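Local atomic coordinates of aldo-keto Reductase, OXIDOREDUCTASE (Salmonella typhimurium, PDB entry 5T79), a protein that probably works as an NADPH-dependent aldo-keto reductase, reducing aldehydes such as 3-hydroxybutanal to the corresponding alcohols. Residues Leu55-Phe60 with Ser302-Ala307. Numbering follows the deposited sequence.
Sequences LGITHF and SQIEDA. With NDP (NADPH dihydro-nicotinamide-adenine-dinucleotide phosphate), chain E.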
ATOM      1  N   LEU A  55      -3.641  -1.225  16.897  1.00 16.24           N
ATOM      2  CA  LEU A  55      -4.718  -2.044  16.307  1.00 16.42           C
ATOM      3  C   LEU A  55      -4.160  -3.236  15.496  1.00 19.03           C
ATOM      4  O   LEU A  55      -4.923  -3.949  14.837  1.00 18.36           O
ATOM      5  CB  LEU A  55      -5.631  -1.161  15.430  1.00 16.65           C
ATOM      6  CG  LEU A  55      -6.499  -0.163  16.211  1.00 21.37           C
ATOM      7  CD1 LEU A  55      -7.164   0.862  15.262  1.00 21.59           C
ATOM      8  CD2 LEU A  55      -7.539  -0.884  17.049  1.00 23.48           C
ATOM      9  N   GLY A  56      -2.847  -3.451  15.569  1.00 15.79           N
ATOM     10  CA  GLY A  56      -2.185  -4.572  14.902  1.00 14.51           C
ATOM     11  C   GLY A  56      -1.698  -4.340  13.489  1.00 18.15           C
ATOM     12  O   GLY A  56      -1.271  -5.286  12.818  1.00 17.77           O
ATOM     13  N   ILE A  57      -1.729  -3.089  13.028  1.00 14.04           N
ATOM     14  CA  ILE A  57      -1.202  -2.760  11.701  1.00 12.59           C
ATOM     15  C   ILE A  57       0.328  -2.698  11.819  1.00 14.47           C
ATOM     16  O   ILE A  57       0.867  -1.787  12.426  1.00 13.82           O
ATOM     17  CB  ILE A  57      -1.829  -1.460  11.126  1.00 14.58           C
ATOM     18  CG1 ILE A  57      -3.344  -1.620  10.916  1.00 14.54           C
ATOM     19  CG2 ILE A  57      -1.116  -1.047   9.832  1.00 12.71           C
ATOM     20  CD1 ILE A  57      -4.078  -0.285  10.581  1.00 18.52           C
ATOM     21  N   THR A  58       1.017  -3.703  11.267  1.00 12.89           N
ATOM     22  CA  THR A  58       2.477  -3.831  11.365  1.00 12.53           C
ATOM     23  C   THR A  58       3.183  -3.328  10.101  1.00 15.72           C
ATOM     24  O   THR A  58       4.413  -3.314  10.053  1.00 15.03           O
ATOM     25  CB  THR A  58       2.819  -5.333  11.578  1.00 15.43           C
ATOM     26  OG1 THR A  58       2.257  -6.049  10.478  1.00 15.56           O
ATOM     27  CG2 THR A  58       2.217  -5.905  12.864  1.00 14.07           C
ATOM     28  N   HIS A  59       2.416  -2.940   9.063  1.00 11.36           N
ATOM     29  CA  HIS A  59       3.030  -2.540   7.810  1.00 10.23           C
ATOM     30  C   HIS A  59       2.751  -1.078   7.476  1.00 14.54           C
ATOM     31  O   HIS A  59       1.591  -0.666   7.356  1.00 13.60           O
ATOM     32  CB  HIS A  59       2.552  -3.477   6.654  1.00 10.72           C
ATOM     33  CG  HIS A  59       3.071  -3.084   5.295  1.00 13.10           C
ATOM     34  ND1 HIS A  59       4.374  -2.608   5.115  1.00 14.53           N
ATOM     35  CD2 HIS A  59       2.459  -3.147   4.089  1.00 14.57           C
ATOM     36  CE1 HIS A  59       4.488  -2.362   3.818  1.00 14.61           C
ATOM     37  NE2 HIS A  59       3.363  -2.678   3.158  1.00 14.87           N
ATOM     38  N   PHE A  60       3.847  -0.295   7.332  1.00 11.29           N
ATOM     39  CA  PHE A  60       3.826   1.119   6.977  1.00 10.93           C
ATOM     40  C   PHE A  60       4.499   1.254   5.626  1.00 12.81           C
ATOM     41  O   PHE A  60       5.633   0.786   5.439  1.00 11.25           O
ATOM     42  CB  PHE A  60       4.528   1.970   8.064  1.00 12.40           C
ATOM     43  CG  PHE A  60       3.908   1.841   9.442  1.00 14.24           C
ATOM     44  CD1 PHE A  60       2.553   2.098   9.643  1.00 16.13           C
ATOM     45  CD2 PHE A  60       4.693   1.538  10.551  1.00 18.44           C
ATOM     46  CE1 PHE A  60       1.968   1.945  10.914  1.00 17.06           C
ATOM     47  CE2 PHE A  60       4.121   1.435  11.835  1.00 21.68           C
ATOM     48  CZ  PHE A  60       2.757   1.617  12.001  1.00 18.54           C
ATOM     49  N   SER A 302      -9.606   7.945  13.761  1.00 21.74           N
ATOM     50  CA  SER A 302     -10.937   7.348  13.608  1.00 22.17           C
ATOM     51  C   SER A 302     -11.063   6.612  12.266  1.00 25.06           C
ATOM     52  O   SER A 302     -11.764   5.613  12.203  1.00 25.12           O
ATOM     53  CB  SER A 302     -12.036   8.403  13.752  1.00 25.82           C
ATOM     54  OG  SER A 302     -11.956   9.371  12.719  1.00 29.37           O
ATOM     55  N   GLN A 303     -10.351   7.074  11.212  1.00 20.94           N
ATOM     56  CA  GLN A 303     -10.373   6.420   9.893  1.00 20.57           C
ATOM     57  C   GLN A 303      -9.656   5.070   9.930  1.00 22.87           C
ATOM     58  O   GLN A 303     -10.057   4.138   9.232  1.00 20.74           O
ATOM     59  CB  GLN A 303      -9.758   7.336   8.826  1.00 22.11           C
ATOM     60  CG  GLN A 303     -10.629   8.594   8.608  1.00 22.41           C
ATOM     61  CD  GLN A 303      -9.953   9.670   7.807  1.00 33.90           C
ATOM     62  OE1 GLN A 303      -8.732   9.752   7.735  1.00 26.36           O
ATOM     63  NE2 GLN A 303     -10.739  10.583   7.255  1.00 27.29           N
ATOM     64  N   ILE A 304      -8.618   4.955  10.768  1.00 17.72           N
ATOM     65  CA  ILE A 304      -7.894   3.695  10.950  1.00 16.06           C
ATOM     66  C   ILE A 304      -8.812   2.729  11.711  1.00 19.37           C
ATOM     67  O   ILE A 304      -8.923   1.562  11.332  1.00 18.44           O
ATOM     68  CB  ILE A 304      -6.546   3.911  11.687  1.00 18.78           C
ATOM     69  CG1 ILE A 304      -5.610   4.879  10.887  1.00 19.01           C
ATOM     70  CG2 ILE A 304      -5.849   2.549  11.938  1.00 19.58           C
ATOM     71  CD1 ILE A 304      -4.285   5.298  11.665  1.00 18.34           C
ATOM     72  N   GLU A 305      -9.472   3.224  12.781  1.00 16.58           N
ATOM     73  CA  GLU A 305     -10.416   2.415  13.576  1.00 17.56           C
ATOM     74  C   GLU A 305     -11.533   1.893  12.673  1.00 21.64           C
ATOM     75  O   GLU A 305     -11.900   0.713  12.755  1.00 20.85           O
ATOM     76  CB  GLU A 305     -11.011   3.253  14.713  1.00 20.72           C
ATOM     77  CG  GLU A 305      -9.963   3.737  15.697  1.00 23.84           C
ATOM     78  CD  GLU A 305     -10.426   4.723  16.743  1.00 40.70           C
ATOM     79  OE1 GLU A 305     -11.426   5.440  16.509  1.00 38.93           O
ATOM     80  OE2 GLU A 305      -9.774   4.778  17.809  1.00 33.43           O
ATOM     81  N   ASP A 306     -12.049   2.770  11.781  1.00 18.78           N
ATOM     82  CA  ASP A 306     -13.109   2.414  10.831  1.00 19.24           C
ATOM     83  C   ASP A 306     -12.656   1.255   9.945  1.00 20.94           C
ATOM     84  O   ASP A 306     -13.391   0.286   9.797  1.00 20.16           O
ATOM     85  CB  ASP A 306     -13.495   3.615   9.942  1.00 20.72           C
ATOM     86  CG  ASP A 306     -14.321   4.727  10.576  1.00 29.73           C
ATOM     87  OD1 ASP A 306     -14.913   4.494  11.656  1.00 29.71           O
ATOM     88  OD2 ASP A 306     -14.436   5.801   9.951  1.00 33.59           O
ATOM     89  N   ALA A 307     -11.449   1.363   9.361  1.00 18.33           N
ATOM     90  CA  ALA A 307     -10.876   0.345   8.480  1.00 17.06           C
ATOM     91  C   ALA A 307     -10.759  -0.983   9.182  1.00 20.96           C
ATOM     92  O   ALA A 307     -11.157  -1.993   8.611  1.00 20.14           O
ATOM     93  CB  ALA A 307      -9.498   0.789   7.986  1.00 16.97           C
TER
HETATM   94  PA  NDP E 404      -7.466   5.666   0.344  0.57 25.60           P
HETATM   95  O1A NDP E 404      -7.641   4.686   1.465  0.57 23.10           O
HETATM   96  O2A NDP E 404      -7.940   5.465  -1.025  0.57  3.00           O
HETATM   97  O5B NDP E 404      -8.031   7.119   0.743  0.57 30.54           O
HETATM   98  C5B NDP E 404      -7.370   7.725   1.871  0.57 33.61           C
HETATM   99  C4B NDP E 404      -7.944   9.082   2.173  0.57 36.76           C
HETATM  100  O4B NDP E 404      -9.387   9.003   2.179  0.57 36.96           O
HETATM  101  C3B NDP E 404      -7.533   9.627   3.540  0.57 37.02           C
HETATM  102  O3B NDP E 404      -6.376  10.452   3.418  0.57 36.15           O
HETATM  103  C2B NDP E 404      -8.769  10.383   4.006  0.57 37.50           C
HETATM  104  O2B NDP E 404      -8.766  11.743   3.519  0.57 39.95           O
HETATM  105  C1B NDP E 404      -9.913   9.615   3.341  0.57 37.87           C
HETATM  106  N9A NDP E 404     -10.518   8.579   4.172  0.57 36.26           N
HETATM  107  C8A NDP E 404      -9.989   7.363   4.516  0.57 35.68           C
HETATM  108  N7A NDP E 404     -10.774   6.633   5.273  0.57 35.76           N
HETATM  109  C5A NDP E 404     -11.896   7.429   5.444  0.57 35.69           C
HETATM  110  C6A NDP E 404     -13.074   7.260   6.201  0.57 35.32           C
HETATM  111  N6A NDP E 404     -13.392   6.131   6.842  0.57 34.12           N
HETATM  112  N1A NDP E 404     -13.954   8.287   6.226  0.57 34.99           N
HETATM  113  C2A NDP E 404     -13.694   9.380   5.500  0.57 36.80           C
HETATM  114  N3A NDP E 404     -12.632   9.641   4.732  0.57 38.18           N
HETATM  115  C4A NDP E 404     -11.755   8.628   4.764  0.57 37.05           C
HETATM  116  O3  NDP E 404      -5.879   5.689   0.328  0.57 26.24           O
HETATM  117  PN  NDP E 404      -4.958   6.509  -0.689  0.57 27.93           P
HETATM  118  O1N NDP E 404      -4.607   7.667   0.170  0.57 32.48           O
HETATM  119  O2N NDP E 404      -5.607   6.739  -2.046  0.57 32.86           O
HETATM  120  O5D NDP E 404      -3.652   5.630  -1.094  0.57 32.03           O
HETATM  121  C5D NDP E 404      -3.390   4.454  -0.281  0.57 28.76           C
HETATM  122  C4D NDP E 404      -1.905   4.257  -0.081  0.57 27.17           C
HETATM  123  O4D NDP E 404      -1.353   3.640  -1.259  0.57 30.19           O
HETATM  124  C3D NDP E 404      -1.072   5.506   0.139  0.57 24.81           C
HETATM  125  O3D NDP E 404      -1.143   5.926   1.493  0.57 29.20           O
HETATM  126  C2D NDP E 404       0.316   5.076  -0.359  0.57 22.73           C
HETATM  127  O2D NDP E 404       1.202   4.474   0.584  0.57  8.02           O
HETATM  128  C1D NDP E 404      -0.038   4.105  -1.488  0.57 29.37           C
HETATM  129  N1N NDP E 404      -0.045   4.731  -2.826  0.57 30.84           N
HETATM  130  C2N NDP E 404       0.828   4.191  -3.770  0.57 32.00           C
HETATM  131  C3N NDP E 404       0.919   4.662  -5.026  0.57 30.12           C
HETATM  132  C7N NDP E 404       1.661   3.854  -6.056  0.57 24.57           C
HETATM  133  O7N NDP E 404       1.761   4.377  -7.176  0.57 23.96           O
HETATM  134  N7N NDP E 404       2.213   2.675  -5.765  0.57 15.11           N
HETATM  135  C4N NDP E 404       0.243   5.959  -5.386  0.57 33.01           C
HETATM  136  C5N NDP E 404      -0.847   6.303  -4.428  0.57 32.96           C
HETATM  137  C6N NDP E 404      -0.952   5.749  -3.236  0.57 30.65           C
HETATM  138  P2B NDP E 404      -9.104  13.110   4.328  0.57 40.57           P
HETATM  139  O1X NDP E 404      -8.001  14.095   4.453  0.57 40.60           O
HETATM  140  O2X NDP E 404     -10.285  13.633   3.521  0.57 42.73           O
HETATM  141  O3X NDP E 404      -9.650  12.632   5.669  0.57 41.55           O
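Ile304 meets Leu55 and Ile57 through a single methyl group, a compact example of how one face of a helix can pack on the fold while another serves a cofactor. Its CG2 lies 3.6 Å from Ile57 CD1 and 4.0 Å from Leu55 CD1, so two methyl tips converge on one branch. That branch is carried toward residues 55-57 because CG2 stands anti to the backbone N of Ile304 while CG1 stands beside it (chi1 -60°). Leu55 CD1 also reaches the helix backbone, 4.0 Å from Glu305 CA, and touches the aliphatic CG of Glu305, whose carboxylate is salt-bridged to Arg51 of helix 42-54. That same helix ends in a Schellman motif with Gly56 at C', and the turn leads through Ile57 into barrel strand 59-61.

On the cofactor side, the extended Gln303 chain passes over the adenine, its CG 3.6 Å from NDP C5A. Gln303 NE2 gives a nearly straight hydrogen bond to NDP O3X of the 2'-phosphate (2.8 Å, 172°), while OE1 accepts from Ser299 N, which helps fix the amide's rotation. Asp306 OD2 takes a weak, bent bond from adenine N6A and is also salt-bridged to Lys276. Apolar packing thus joins the two segments, with Glu305-Arg51 a polar tie to helix 42-54, while Gln303 and Asp306 address NADPH, including the phosphate that distinguishes it from NADH.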